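Local coordinates for protein pseudoazurin (Methylobacterium extorquens, PDB 1PMY) that binds one copper ion per subunit and, as a small blue copper protein of the cupredoxin family, probably carries electrons in the periplasm, at residues Lys6-Gly11 and Met15-Pro20; Leu25-Ser30 and Asp69-Tyr74; Met48-Ala53 and Arg96-Ala101; Phe76-Ala79 and Gly85-Ala88. All blocks are in the same frame, centred on the assembly; numbering follows the deposited sequence.

How the interactions relate
From the N terminus, interaction 1 comes first: 6-11 and 15-20 close a tight hairpin between strands 2-8 and 17-25 beside the copper. Interaction 2 then joins the turn after strand 17-25 to the loop entering strand 72-77, and interaction 3 joins the loop after strand 43-44 to the start of helix 99-103. Their segments alternate along the chain, so these two cross; Asn-98 and Pro-50 of interaction 3 also touch Val-73 of interaction 2. Interaction 4, a hairpin between strands 72-77 and 87-92, falls within the span that interaction 3 encloses. Interactions 1 and 4 pack together around the metal, whereas interaction 2 lies across the chain's centre from interaction 1.

Interaction 1 (Lys6-Gly11 and Met15-Pro20); sequences KMLNSG and MMVFDP
Lys-6 to Leu-8 and Val-17 to Asp-19 run antiparallel, their short axes 5.0 Å apart at 152°, as the two arms of a beta hairpin. Lys-6 and Asp-19 form one hydrogen-bonded pair, Leu-8 and Val-17 the next; in the latter, Leu-8 N lies 2.9 Å from Val-17 O and meets that carbonyl almost head-on. Beyond this pair both chains turn a corner, and Met-16 N takes Asn-9 O at 2.7 Å from well above the carbonyl plane. The same oxygen is approached by the Met-15 methyl, CE to Asn-9 O 3.3 Å, because that side chain curls back at both chi2 and chi3. Between the two hydrogen-bonded pairs, Met-7 and Phe-18 lie alongside each other and point the same way. Met-7 CG comes obliquely to Phe-18 CE1 at 3.7 Å, and its sulfur beside the ring makes a Met-aromatic contact. On the other face Leu-8 CD1 rests on Asp-19 CB, 3.7 Å away. Val-17 CG2 is 3.7 Å from Gly-11 CA, close enough that any side chain on Gly-11 would run into it. Lys-6 bends at chi2, chi3 and chi4, which turns NZ back toward the main chain to bond Ala-4 O, with a weak second bond to Asp-19 O. The lysine thus spends its ammonium on carbonyls, not on the Asp-19 carboxylate. Asn-9 OD1 weakly bonds NE2 of the copper ligand His-40, so the hairpin corner probably acts as a second shell that helps steady that imidazole.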
loop_
_atom_site.group_PDB
_atom_site.type_symbol
_atom_site.label_atom_id
_atom_site.label_comp_id
_atom_site.label_asym_id
_atom_site.label_seq_id
_atom_site.Cartn_x
_atom_site.Cartn_y
_atom_site.Cartn_z
ATOM N N LYS A 6 -5.684 -3.520 -8.293
ATOM C CA LYS A 6 -6.345 -2.548 -9.136
ATOM C C LYS A 6 -6.376 -1.138 -8.470
ATOM O O LYS A 6 -6.667 -1.037 -7.284
ATOM C CB LYS A 6 -7.796 -2.858 -9.437
ATOM C CG LYS A 6 -8.307 -4.215 -9.709
ATOM C CD LYS A 6 -7.625 -5.264 -10.488
ATOM C CE LYS A 6 -6.390 -5.938 -9.913
ATOM N NZ LYS A 6 -6.791 -6.743 -8.662
ATOM N N MET A 7 -6.153 -0.134 -9.287
ATOM C CA MET A 7 -6.245 1.305 -8.870
ATOM C C MET A 7 -7.605 1.819 -9.374
ATOM O O MET A 7 -7.799 1.935 -10.607
ATOM C CB MET A 7 -5.024 2.019 -9.478
ATOM C CG MET A 7 -3.804 1.343 -8.822
ATOM S SD MET A 7 -2.291 2.271 -9.306
ATOM C CE MET A 7 -2.388 1.948 -11.061
ATOM N N LEU A 8 -8.491 2.038 -8.445
ATOM C CA LEU A 8 -9.893 2.390 -8.776
ATOM C C LEU A 8 -10.408 3.723 -8.218
ATOM O O LEU A 8 -10.100 4.147 -7.149
ATOM C CB LEU A 8 -10.822 1.302 -8.188
ATOM C CG LEU A 8 -10.638 -0.126 -8.629
ATOM C CD1 LEU A 8 -11.199 -1.117 -7.616
ATOM C CD2 LEU A 8 -11.086 -0.380 -10.016
ATOM N N ASN A 9 -11.225 4.307 -9.093
ATOM C CA ASN A 9 -11.990 5.519 -8.702
ATOM C C ASN A 9 -13.063 5.121 -7.660
ATOM O O ASN A 9 -13.350 5.936 -6.726
ATOM C CB ASN A 9 -12.629 6.161 -9.919
ATOM C CG ASN A 9 -11.686 6.811 -10.858
ATOM O OD1 ASN A 9 -10.444 6.973 -10.576
ATOM N ND2 ASN A 9 -12.205 7.322 -11.969
ATOM N N SER A 10 -13.699 3.996 -7.872
ATOM C CA SER A 10 -14.788 3.489 -7.003
ATOM C C SER A 10 -14.658 2.002 -6.807
ATOM O O SER A 10 -14.483 1.241 -7.771
ATOM C CB SER A 10 -16.137 3.971 -7.545
ATOM O OG SER A 10 -17.167 3.828 -6.553
ATOM N N GLY A 11 -14.634 1.530 -5.572
ATOM C CA GLY A 11 -14.471 0.090 -5.262
ATOM C C GLY A 11 -14.802 -0.181 -3.805
ATOM O O GLY A 11 -15.487 0.676 -3.199
ATOM N N MET A 15 -14.713 5.777 -2.676
ATOM C CA MET A 15 -13.983 6.478 -3.694
ATOM C C MET A 15 -12.457 6.418 -3.493
ATOM O O MET A 15 -11.986 6.537 -2.361
ATOM C CB MET A 15 -14.358 7.917 -3.950
ATOM C CG MET A 15 -15.817 8.232 -3.875
ATOM S SD MET A 15 -16.808 7.056 -4.825
ATOM C CE MET A 15 -16.318 7.398 -6.512
ATOM N N MET A 16 -11.751 6.245 -4.576
ATOM C CA MET A 16 -10.267 6.262 -4.622
ATOM C C MET A 16 -9.677 5.172 -3.730
ATOM O O MET A 16 -9.185 5.488 -2.599
ATOM C CB MET A 16 -9.720 7.617 -4.327
ATOM C CG MET A 16 -10.415 8.785 -4.943
ATOM S SD MET A 16 -10.257 8.530 -6.761
ATOM C CE MET A 16 -11.097 9.978 -7.324
ATOM N N VAL A 17 -9.718 3.949 -4.178
ATOM C CA VAL A 17 -9.258 2.781 -3.488
ATOM C C VAL A 17 -8.356 1.810 -4.337
ATOM O O VAL A 17 -8.357 1.845 -5.565
ATOM C CB VAL A 17 -10.447 1.948 -2.931
ATOM C CG1 VAL A 17 -11.429 2.792 -2.108
ATOM C CG2 VAL A 17 -11.211 1.296 -4.071
ATOM N N PHE A 18 -7.575 1.069 -3.575
ATOM C CA PHE A 18 -6.747 0.006 -4.091
ATOM C C PHE A 18 -7.623 -1.233 -3.773
ATOM O O PHE A 18 -8.186 -1.268 -2.671
ATOM C CB PHE A 18 -5.364 -0.125 -3.464
ATOM C CG PHE A 18 -4.367 0.912 -3.864
ATOM C CD1 PHE A 18 -3.627 0.887 -5.049
ATOM C CD2 PHE A 18 -4.062 1.891 -2.902
ATOM C CE1 PHE A 18 -2.656 1.881 -5.299
ATOM C CE2 PHE A 18 -3.127 2.898 -3.177
ATOM C CZ PHE A 18 -2.450 2.940 -4.364
ATOM N N ASP A 19 -7.587 -2.182 -4.699
ATOM C CA ASP A 19 -8.408 -3.426 -4.341
ATOM C C ASP A 19 -7.557 -4.627 -4.759
ATOM O O ASP A 19 -7.390 -4.771 -6.000
ATOM C CB ASP A 19 -9.735 -3.366 -5.119
ATOM C CG ASP A 19 -10.608 -4.601 -4.824
ATOM O OD1 ASP A 19 -10.339 -5.310 -3.831
ATOM O OD2 ASP A 19 -11.604 -4.812 -5.542
ATOM N N PRO A 20 -7.115 -5.420 -3.830
ATOM C CA PRO A 20 -7.287 -5.324 -2.417
ATOM C C PRO A 20 -6.380 -4.215 -1.766
ATOM O O PRO A 20 -5.427 -3.904 -2.415
ATOM C CB PRO A 20 -6.870 -6.694 -1.907
ATOM C CG PRO A 20 -5.797 -7.122 -2.844
ATOM C CD PRO A 20 -6.357 -6.643 -4.216
#

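Interaction 2 (Leu25-Ser30 and Asp69-Tyr74); sequences LKPGDS and DKEGVY
Glu-71 lies obliquely across Pro-27, and its arm shares this small contact with the backbone of Asp-69; no hydrogen bond joins the two segments. From CB the chain leaves with CG beside the backbone N (chi1 -65°), then runs extended past Pro-27 CG. Glu-71 CG lies 3.9 Å from Pro-27 CG, and Glu-71 CD follows at 4.1 Å from the same ring carbon. At the tip the two oxygens part company. Glu-71 OE2 comes down on Pro-27 CG at 3.6 Å, while OE1 takes two backbone N-H groups, those of Asp-94 and Lys-95, which fix the carboxylate and probably stabilise its charge. The neighbouring ring carbon, Pro-27 CB, lies 3.8 Å from Asp-69 O.

These are loops of the cupredoxin beta sandwich at the end remote from the copper, one leading out of strand 17-25 and the other into strand 72-77. Pro-27 occupies a type II turn from Lys-26 to Asp-29, with Gly-28 at the positive phi such a turn needs. Asp-29 N closes the turn on Lys-26 O at 3.0 Å, and Asp-29 OD2 accepts Lys-26 N at 2.8 Å, the donor standing above the carboxylate plane. The other oxygen, Asp-29 OD1, binds the chain terminus at Asp-1 N. The second loop has its own brace: Tyr-74 OH gives its proton to Lys-70 O at 2.8 Å, that oxygen lying in the ring plane at its edge, and the ring packs edge-to-face with Phe-68.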
loop_
_atom_site.group_PDB
_atom_site.type_symbol
_atom_site.label_atom_id
_atom_site.label_comp_id
_atom_site.label_asym_id
_atom_site.label_seq_id
_atom_site.Cartn_x
_atom_site.Cartn_y
_atom_site.Cartn_z
ATOM N N LEU A 25 2.170 -11.181 1.327
ATOM C CA LEU A 25 3.141 -11.706 0.362
ATOM C C LEU A 25 4.259 -12.426 1.132
ATOM O O LEU A 25 4.465 -12.202 2.301
ATOM C CB LEU A 25 3.873 -10.487 -0.296
ATOM C CG LEU A 25 3.040 -9.579 -1.197
ATOM C CD1 LEU A 25 3.961 -8.586 -1.910
ATOM C CD2 LEU A 25 2.332 -10.389 -2.251
ATOM N N LYS A 26 5.015 -13.164 0.336
ATOM C CA LYS A 26 6.214 -13.852 0.786
ATOM C C LYS A 26 7.371 -13.086 0.146
ATOM O O LYS A 26 7.122 -12.411 -0.862
ATOM C CB LYS A 26 6.302 -15.293 0.236
ATOM C CG LYS A 26 5.191 -16.153 0.902
ATOM C CD LYS A 26 5.837 -17.444 1.403
ATOM C CE LYS A 26 6.916 -17.182 2.504
ATOM N NZ LYS A 26 7.830 -18.396 2.467
ATOM N N PRO A 27 8.529 -13.185 0.768
ATOM C CA PRO A 27 9.716 -12.513 0.203
ATOM C C PRO A 27 9.917 -13.080 -1.213
ATOM O O PRO A 27 9.807 -14.302 -1.453
ATOM C CB PRO A 27 10.828 -12.874 1.191
ATOM C CG PRO A 27 10.243 -13.630 2.294
ATOM C CD PRO A 27 8.840 -14.002 1.944
ATOM N N GLY A 28 10.229 -12.203 -2.155
ATOM C CA GLY A 28 10.417 -12.582 -3.581
ATOM C C GLY A 28 9.134 -12.282 -4.367
ATOM O O GLY A 28 9.268 -12.122 -5.584
ATOM N N ASP A 29 7.948 -12.171 -3.693
ATOM C CA ASP A 29 6.702 -11.883 -4.381
ATOM C C ASP A 29 6.753 -10.458 -5.001
ATOM O O ASP A 29 7.467 -9.556 -4.497
ATOM C CB ASP A 29 5.417 -12.139 -3.707
ATOM C CG ASP A 29 5.132 -13.542 -3.226
ATOM O OD1 ASP A 29 5.657 -14.515 -3.903
ATOM O OD2 ASP A 29 4.415 -13.780 -2.292
ATOM N N SER A 30 5.936 -10.243 -5.976
ATOM C CA SER A 30 5.752 -8.930 -6.584
ATOM C C SER A 30 4.254 -8.607 -6.593
ATOM O O SER A 30 3.304 -9.444 -6.491
ATOM C CB SER A 30 6.469 -8.817 -7.910
ATOM O OG SER A 30 5.802 -9.676 -8.834
ATOM N N ASP A 69 11.597 -7.747 -1.366
ATOM C CA ASP A 69 12.538 -8.693 -0.786
ATOM C C ASP A 69 12.655 -8.590 0.717
ATOM O O ASP A 69 12.789 -9.655 1.359
ATOM C CB ASP A 69 13.865 -8.701 -1.557
ATOM C CG ASP A 69 14.514 -7.364 -1.179
ATOM O OD1 ASP A 69 13.921 -6.338 -1.576
ATOM O OD2 ASP A 69 15.521 -7.406 -0.395
ATOM N N LYS A 70 12.595 -7.399 1.278
ATOM C CA LYS A 70 12.759 -7.235 2.732
ATOM C C LYS A 70 11.468 -7.593 3.397
ATOM O O LYS A 70 10.397 -7.067 2.932
ATOM C CB LYS A 70 13.112 -5.798 3.095
ATOM C CG LYS A 70 14.258 -5.151 2.317
ATOM C CD LYS A 70 15.590 -5.518 2.935
ATOM C CE LYS A 70 16.693 -5.011 1.928
ATOM N NZ LYS A 70 17.992 -5.245 2.632
ATOM N N GLU A 71 11.435 -8.357 4.425
ATOM C CA GLU A 71 10.158 -8.649 5.152
ATOM C C GLU A 71 9.737 -7.459 6.028
ATOM O O GLU A 71 10.594 -6.635 6.441
ATOM C CB GLU A 71 10.392 -9.848 6.072
ATOM C CG GLU A 71 10.703 -11.149 5.263
ATOM C CD GLU A 71 10.596 -12.326 6.213
ATOM O OE1 GLU A 71 10.084 -12.300 7.314
ATOM O OE2 GLU A 71 11.053 -13.345 5.762
ATOM N N GLY A 72 8.457 -7.374 6.313
ATOM C CA GLY A 72 7.953 -6.259 7.143
ATOM C C GLY A 72 6.681 -5.669 6.534
ATOM O O GLY A 72 6.060 -6.253 5.651
ATOM N N VAL A 73 6.283 -4.545 7.101
ATOM C CA VAL A 73 5.078 -3.809 6.850
ATOM C C VAL A 73 5.354 -2.549 6.010
ATOM O O VAL A 73 6.320 -1.803 6.308
ATOM C CB VAL A 73 4.493 -3.338 8.252
ATOM C CG1 VAL A 73 3.142 -2.670 8.089
ATOM C CG2 VAL A 73 4.266 -4.648 9.086
ATOM N N TYR A 74 4.610 -2.440 4.916
ATOM C CA TYR A 74 4.808 -1.317 3.957
ATOM C C TYR A 74 3.477 -0.546 3.829
ATOM O O TYR A 74 2.429 -1.237 3.706
ATOM C CB TYR A 74 5.062 -1.945 2.592
ATOM C CG TYR A 74 6.392 -2.635 2.441
ATOM C CD1 TYR A 74 6.588 -3.926 2.991
ATOM C CD2 TYR A 74 7.438 -1.998 1.786
ATOM C CE1 TYR A 74 7.853 -4.538 2.762
ATOM C CE2 TYR A 74 8.684 -2.611 1.611
ATOM C CZ TYR A 74 8.871 -3.912 2.117
ATOM O OH TYR A 74 10.071 -4.544 1.872
#

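Interaction 3 (Met48-Ala53 and Arg96-Ala101); sequences MAPDGA and RDNLEA
Asn-98 reaches over to Ala-49 and Pro-50 from the bend that leads into helix 99-103, one of the C-terminal helices that pseudoazurin adds to the cupredoxin sandwich. The bend is a type I turn opened by Arg-96, whose carbonyl O takes Leu-99 N at 3.1 Å; its guanidinium holds Gly-93 O through NH1. Asp-97 follows on the solvent side, in a long, weak ion pair with Lys-95. Asn-98 then does the work. Its CG sits between the backbone N and the carbonyl carbon (chi1 80°), which swings the amide over the flat of the peptide joining Ala-49 to Pro-50, with Asn-98 ND2 3.4 Å from Ala-49 C. That nitrogen also gives a hydrogen bond to Val-73 O. Asn-98 ND2 gives another, 3.0 Å long, to the O of water 1, which accepts from Ala-49 N as well. With an alanine here, Val-73 O would probably lose its side-chain donor and the water its link between the two segments. Leu-99 starts the helix against Val-73 and Phe-119, and Glu-100 pairs outward with Lys-103. Ala-101 CA stays 7.2 Å from Met-48 CA, so Asn-98 alone of 96-101 touches 48-53, Asn-98 CG lying 4.1 Å from Pro-50 CA.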
loop_
_atom_site.group_PDB
_atom_site.type_symbol
_atom_site.label_atom_id
_atom_site.label_comp_id
_atom_site.label_asym_id
_atom_site.label_seq_id
_atom_site.Cartn_x
_atom_site.Cartn_y
_atom_site.Cartn_z
ATOM N N MET A 48 6.768 4.241 6.687
ATOM C CA MET A 48 5.935 3.005 6.625
ATOM C C MET A 48 6.654 1.985 5.699
ATOM O O MET A 48 6.088 1.547 4.683
ATOM C CB MET A 48 4.456 3.186 6.213
ATOM C CG MET A 48 3.722 4.097 7.118
ATOM S SD MET A 48 2.003 4.319 6.603
ATOM C CE MET A 48 1.304 2.811 7.317
ATOM N N ALA A 49 7.877 1.605 6.092
ATOM C CA ALA A 49 8.660 0.622 5.304
ATOM C C ALA A 49 9.829 0.069 6.109
ATOM O O ALA A 49 10.446 0.873 6.849
ATOM C CB ALA A 49 9.195 1.248 4.016
ATOM N N PRO A 50 10.170 -1.178 5.873
ATOM C CA PRO A 50 11.343 -1.721 6.615
ATOM C C PRO A 50 12.568 -1.007 6.092
ATOM O O PRO A 50 12.686 -0.484 4.994
ATOM C CB PRO A 50 11.224 -3.211 6.401
ATOM C CG PRO A 50 10.566 -3.346 5.055
ATOM C CD PRO A 50 9.546 -2.163 5.005
ATOM N N ASP A 51 13.573 -0.920 6.992
ATOM C CA ASP A 51 14.816 -0.198 6.650
ATOM C C ASP A 51 15.512 -0.993 5.570
ATOM O O ASP A 51 15.410 -2.224 5.622
ATOM C CB ASP A 51 15.601 0.277 7.862
ATOM C CG ASP A 51 15.830 -0.778 8.883
ATOM O OD1 ASP A 51 16.099 -1.933 8.416
ATOM O OD2 ASP A 51 15.717 -0.486 10.126
ATOM N N GLY A 52 16.019 -0.277 4.593
ATOM C CA GLY A 52 16.660 -1.035 3.469
ATOM C C GLY A 52 15.781 -1.170 2.250
ATOM O O GLY A 52 16.342 -1.423 1.158
ATOM N N ALA A 53 14.456 -1.035 2.390
ATOM C CA ALA A 53 13.555 -1.108 1.220
ATOM C C ALA A 53 13.760 0.140 0.341
ATOM O O ALA A 53 13.990 1.289 0.830
ATOM C CB ALA A 53 12.142 -1.298 1.683
ATOM N N ARG A 96 8.117 -8.458 11.941
ATOM C CA ARG A 96 7.223 -7.352 12.273
ATOM C C ARG A 96 7.983 -6.249 13.047
ATOM O O ARG A 96 7.388 -5.433 13.791
ATOM C CB ARG A 96 5.982 -7.764 12.984
ATOM C CG ARG A 96 5.080 -8.828 12.329
ATOM C CD ARG A 96 4.266 -8.292 11.220
ATOM N NE ARG A 96 3.471 -9.342 10.534
ATOM C CZ ARG A 96 3.911 -9.981 9.434
ATOM N NH1 ARG A 96 5.040 -9.773 8.810
ATOM N NH2 ARG A 96 3.025 -10.878 9.021
ATOM N N ASP A 97 9.265 -6.183 12.805
ATOM C CA ASP A 97 10.181 -5.198 13.413
ATOM C C ASP A 97 9.668 -3.774 13.248
ATOM O O ASP A 97 9.754 -3.021 14.242
ATOM C CB ASP A 97 11.612 -5.299 12.879
ATOM C CG ASP A 97 12.354 -6.564 13.101
ATOM O OD1 ASP A 97 11.880 -7.525 13.749
ATOM O OD2 ASP A 97 13.508 -6.641 12.597
ATOM N N ASN A 98 9.168 -3.377 12.075
ATOM C CA ASN A 98 8.690 -2.050 11.813
ATOM C C ASN A 98 7.213 -1.793 12.029
ATOM O O ASN A 98 6.646 -0.693 11.732
ATOM C CB ASN A 98 9.205 -1.502 10.476
ATOM C CG ASN A 98 8.306 -2.117 9.354
ATOM O OD1 ASN A 98 8.100 -3.328 9.278
ATOM N ND2 ASN A 98 7.778 -1.219 8.534
ATOM N N LEU A 99 6.466 -2.773 12.513
ATOM C CA LEU A 99 5.006 -2.563 12.782
ATOM C C LEU A 99 4.687 -1.390 13.722
ATOM O O LEU A 99 3.813 -0.615 13.349
ATOM C CB LEU A 99 4.501 -3.902 13.387
ATOM C CG LEU A 99 2.983 -3.935 13.575
ATOM C CD1 LEU A 99 2.182 -3.613 12.375
ATOM C CD2 LEU A 99 2.719 -5.436 13.993
ATOM N N GLU A 100 5.276 -1.279 14.865
ATOM C CA GLU A 100 4.915 -0.173 15.824
ATOM C C GLU A 100 5.268 1.141 15.161
ATOM O O GLU A 100 4.474 2.104 15.280
ATOM C CB GLU A 100 5.718 -0.398 17.120
ATOM C CG GLU A 100 5.543 0.682 18.216
ATOM C CD GLU A 100 4.153 0.970 18.661
ATOM O OE1 GLU A 100 3.211 0.170 18.512
ATOM O OE2 GLU A 100 4.019 2.143 19.135
ATOM N N ALA A 101 6.412 1.221 14.479
ATOM C CA ALA A 101 6.802 2.404 13.740
ATOM C C ALA A 101 5.787 2.806 12.659
ATOM O O ALA A 101 5.395 3.987 12.490
ATOM C CB ALA A 101 8.228 2.409 13.234
HETATM O O HOH W 1 8.456 1.621 9.158
#

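Interaction 4 (Phe76-Ala79 and Gly85-Ala88); sequences FKCA and GMVA. With CU (copper (II) ion), chain B.
Two sulfurs from facing chains, Cys-78 and Met-86, share one copper ion, and they do so unequally. Cys-78 SG binds copper at 2.1 Å, a short thiolate bond, whereas Met-86 SD sits 2.7 Å from the metal in a much longer thioether bond. The cysteine reaches it with SG anti to its backbone N (chi1 162°). The methionine is stretched out along its whole length, and its sulfur packs on the neighbouring ligand, Met-86 SD to Cys-78 CB 3.6 Å. Met-86 also rests against the imidazole of His-40, and both ligands in this contact touch the Phe-18 ring.

Behind the metal the backbones pair as an antiparallel hairpin. Cys-78 N gives a hydrogen bond to Met-86 O at 2.9 Å, tying one ligand residue directly to the other. Further along, Phe-76 and Ala-88 form a hydrogen-bonded pair: Phe-76 N lies 2.8 Å from Ala-88 O, in the carbonyl plane, and Phe-76 O takes Ala-88 N in return. Between these bonds Lys-77 and Val-87 make a close non-hydrogen-bonded pair, CA to CA 4.3 Å. Their side chains share the face away from the copper, where Val-87 packs on Thr-111 and Leu-115 of helix 109-120 and the lysine makes a cation-pi contact with Tyr-82. ND1 of His-40 and ND1 of His-81, the latter from the loop between the two strands, complete the ligand set. One distant histidine plus a cysteine, histidine and methionine from a single hairpin loop is the type 1 copper site of the cupredoxins.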
loop_
_atom_site.group_PDB
_atom_site.type_symbol
_atom_site.label_atom_id
_atom_site.label_comp_id
_atom_site.label_asym_id
_atom_site.label_seq_id
_atom_site.Cartn_x
_atom_site.Cartn_y
_atom_site.Cartn_z
ATOM N N PHE A 76 1.509 2.239 1.385
ATOM C CA PHE A 76 1.656 2.943 0.087
ATOM C C PHE A 76 0.427 3.862 -0.048
ATOM O O PHE A 76 -0.631 3.484 0.407
ATOM C CB PHE A 76 1.626 1.941 -1.088
ATOM C CG PHE A 76 2.824 1.029 -1.176
ATOM C CD1 PHE A 76 4.012 1.603 -1.581
ATOM C CD2 PHE A 76 2.765 -0.298 -0.711
ATOM C CE1 PHE A 76 5.171 0.810 -1.620
ATOM C CE2 PHE A 76 3.897 -1.120 -0.812
ATOM C CZ PHE A 76 5.066 -0.523 -1.245
ATOM N N LYS A 77 0.672 4.948 -0.722
ATOM C CA LYS A 77 -0.393 5.911 -1.053
ATOM C C LYS A 77 -0.413 6.017 -2.598
ATOM O O LYS A 77 0.481 5.676 -3.346
ATOM C CB LYS A 77 0.016 7.313 -0.470
ATOM C CG LYS A 77 1.219 8.027 -1.026
ATOM C CD LYS A 77 1.323 9.444 -0.375
ATOM C CE LYS A 77 2.632 10.063 -0.831
ATOM N NZ LYS A 77 2.629 11.466 -0.218
ATOM N N CYS A 78 -1.562 6.585 -3.007
ATOM C CA CYS A 78 -1.745 7.098 -4.363
ATOM C C CYS A 78 -1.424 8.601 -4.175
ATOM O O CYS A 78 -2.149 9.230 -3.352
ATOM C CB CYS A 78 -3.148 6.823 -4.907
ATOM S SG CYS A 78 -3.432 7.908 -6.307
ATOM N N ALA A 79 -0.331 9.110 -4.726
ATOM C CA ALA A 79 -0.004 10.532 -4.495
ATOM C C ALA A 79 -1.057 11.530 -4.674
ATOM O O ALA A 79 -1.402 12.247 -3.669
ATOM C CB ALA A 79 1.399 10.919 -4.821
ATOM N N GLY A 85 -7.744 9.344 1.050
ATOM C CA GLY A 85 -7.634 8.042 1.657
ATOM C C GLY A 85 -7.219 6.907 0.730
ATOM O O GLY A 85 -7.445 5.741 1.149
ATOM N N MET A 86 -6.584 7.215 -0.403
ATOM C CA MET A 86 -6.201 6.031 -1.281
ATOM C C MET A 86 -4.854 5.491 -0.818
ATOM O O MET A 86 -3.787 6.056 -1.162
ATOM C CB MET A 86 -6.118 6.526 -2.743
ATOM C CG MET A 86 -6.165 5.244 -3.612
ATOM S SD MET A 86 -6.549 5.749 -5.354
ATOM C CE MET A 86 -5.999 4.217 -6.171
ATOM N N VAL A 87 -4.875 4.474 -0.003
ATOM C CA VAL A 87 -3.752 3.815 0.649
ATOM C C VAL A 87 -3.882 2.300 0.631
ATOM O O VAL A 87 -5.025 1.805 0.562
ATOM C CB VAL A 87 -3.570 4.379 2.116
ATOM C CG1 VAL A 87 -3.128 5.833 2.064
ATOM C CG2 VAL A 87 -4.881 4.223 2.906
ATOM N N ALA A 88 -2.815 1.608 0.762
ATOM C CA ALA A 88 -2.777 0.161 0.844
ATOM C C ALA A 88 -1.638 -0.213 1.858
ATOM O O ALA A 88 -0.642 0.508 2.013
ATOM C CB ALA A 88 -2.382 -0.414 -0.518
HETATM CU CU CU B . -5.449 7.563 -6.952
#